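Side-chain contact in antitoxin (Nitrosomonas europaea, PDB 2ODK), which probably acts as the antitoxin of a type II toxin-antitoxin system and belongs to the Phd/YefM family: residues 41-44 / 45-48. Numbering follows the deposited sequence.
Sequences VPIG and EWRR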
loop_
_atom_site.group_PDB
_atom_site.type_symbol
_atom_site.label_atom_id
_atom_site.label_comp_id
_atom_site.label_asym_id
_atom_site.label_seq_id
_atom_site.Cartn_x
_atom_site.Cartn_y
_atom_site.Cartn_z
ATOM N N VAL A 41 0.830 0.711 -3.742
ATOM C CA VAL A 41 0.866 0.810 -5.201
ATOM C C VAL A 41 -0.009 2.001 -5.619
ATOM O O VAL A 41 -1.073 2.188 -5.075
ATOM C CB VAL A 41 0.247 -0.477 -5.822
ATOM C CG1 VAL A 41 0.199 -0.414 -7.350
ATOM C CG2 VAL A 41 1.010 -1.732 -5.324
ATOM N N PRO A 42 0.438 2.802 -6.607
ATOM C CA PRO A 42 -0.452 3.871 -7.087
ATOM C C PRO A 42 -1.767 3.255 -7.550
ATOM O O PRO A 42 -1.767 2.233 -8.225
ATOM C CB PRO A 42 0.292 4.444 -8.304
ATOM C CG PRO A 42 1.766 4.083 -8.076
ATOM C CD PRO A 42 1.721 2.743 -7.337
ATOM N N ILE A 43 -2.887 3.884 -7.219
ATOM C CA ILE A 43 -4.160 3.195 -7.419
ATOM C C ILE A 43 -4.409 2.885 -8.913
ATOM O O ILE A 43 -4.900 1.795 -9.262
ATOM C CB ILE A 43 -5.340 3.963 -6.796
ATOM C CG1 ILE A 43 -6.658 3.164 -6.826
ATOM C CG2 ILE A 43 -5.563 5.325 -7.434
ATOM C CD1 ILE A 43 -6.608 1.969 -5.846
ATOM N N GLY A 44 -3.993 3.806 -9.785
ATOM C CA GLY A 44 -4.229 3.605 -11.234
ATOM C C GLY A 44 -3.460 2.400 -11.746
ATOM O O GLY A 44 -3.954 1.631 -12.603
ATOM N N GLU A 45 -2.242 2.222 -11.217
ATOM C CA GLU A 45 -1.432 1.084 -11.628
ATOM C C GLU A 45 -2.094 -0.225 -11.177
ATOM O O GLU A 45 -2.149 -1.200 -11.950
ATOM C CB GLU A 45 -0.035 1.205 -11.012
ATOM C CG GLU A 45 0.870 0.029 -11.320
ATOM C CD GLU A 45 2.319 0.252 -10.883
ATOM O OE1 GLU A 45 2.725 1.419 -10.716
ATOM O OE2 GLU A 45 3.070 -0.749 -10.729
ATOM N N TRP A 46 -2.604 -0.249 -9.925
ATOM C CA TRP A 46 -3.330 -1.405 -9.455
ATOM C C TRP A 46 -4.563 -1.713 -10.321
ATOM O O TRP A 46 -4.795 -2.884 -10.707
ATOM C CB TRP A 46 -3.758 -1.120 -8.005
ATOM C CG TRP A 46 -4.743 -2.077 -7.400
ATOM C CD1 TRP A 46 -6.073 -1.837 -7.067
ATOM C CD2 TRP A 46 -4.460 -3.384 -7.032
ATOM N NE1 TRP A 46 -6.613 -2.961 -6.513
ATOM C CE2 TRP A 46 -5.645 -3.929 -6.458
ATOM C CE3 TRP A 46 -3.323 -4.149 -7.077
ATOM C CZ2 TRP A 46 -5.719 -5.217 -5.983
ATOM C CZ3 TRP A 46 -3.405 -5.486 -6.579
ATOM C CH2 TRP A 46 -4.582 -5.980 -6.045
ATOM N N ARG A 47 -5.357 -0.683 -10.638
ATOM C CA ARG A 47 -6.575 -0.930 -11.434
ATOM C C ARG A 47 -6.208 -1.546 -12.788
ATOM O O ARG A 47 -6.870 -2.464 -13.261
ATOM C CB ARG A 47 -7.351 0.359 -11.694
ATOM C CG ARG A 47 -7.873 1.071 -10.439
ATOM C CD ARG A 47 -8.810 0.188 -9.641
ATOM N NE ARG A 47 -9.400 0.906 -8.516
ATOM C CZ ARG A 47 -10.147 0.297 -7.593
ATOM N NH1 ARG A 47 -10.420 -1.006 -7.737
ATOM N NH2 ARG A 47 -10.675 0.978 -6.591
ATOM N N ARG A 48 -5.138 -1.028 -13.398
ATOM C CA ARG A 48 -4.766 -1.566 -14.713
ATOM C C ARG A 48 -4.263 -2.997 -14.621
ATOM O O ARG A 48 -4.549 -3.817 -15.495
ATOM C CB ARG A 48 -3.765 -0.655 -15.418
ATOM C CG ARG A 48 -4.450 0.676 -15.820
ATOM C CD ARG A 48 -3.496 1.524 -16.652
ATOM N NE ARG A 48 -2.310 1.959 -15.930
ATOM C CZ ARG A 48 -2.227 3.059 -15.180
ATOM N NH1 ARG A 48 -3.285 3.886 -15.033
ATOM N NH2 ARG A 48 -1.094 3.351 -14.536
#
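The N-terminal turn of helix 43-52 starts directly from the end of strand 35-42, with Pro42 at the N-cap. Three backbone hydrogen bonds hold this first turn, each from the residue four positions on: Trp46 N to Pro42 O (3.1 Å), Arg47 N to Ile43 O (2.9 Å) and Arg48 N to Gly44 O. The first is nearly straight, with an N-H...O angle of 167°.

Val41 reaches forward from the strand. Its CG1 lies anti to the backbone N (chi1 178°), which sets this methyl 4.1 Å from Trp46 CB and also against Glu45 CB. The Val41 and Glu45 side chains cross at about a right angle. Glu45 is extended and runs back alongside the Pro42 ring, where OE1 comes 3.8 Å from CD of Pro42. Pro27 of a nearby loop touches both side chains.

Ile43 touches two residues further along the helix, Trp46 and Arg47. Its CD1 meets Trp46 CD1 at 4.0 Å. Its CG1 lies 3.9 Å from Arg47 NE, as the two side chains run side by side in the same direction. Both terminal nitrogens of Arg47 have partners: NH1 makes a hydrogen bond to OE1 of Gln50, and NH2 a salt bridge with Glu36 of the second subunit. Val41 and Pro42 pair in an antiparallel ladder with a strand of that subunit, so the contact lies at the dimer interface, where the sheet continues from chain to chain.

Arg48 folds back over Gly44 through a bend at chi3 (-64°). One face of its guanidinium covers the carbonyl, with Gly44 O 3.4 Å from Arg48 CZ.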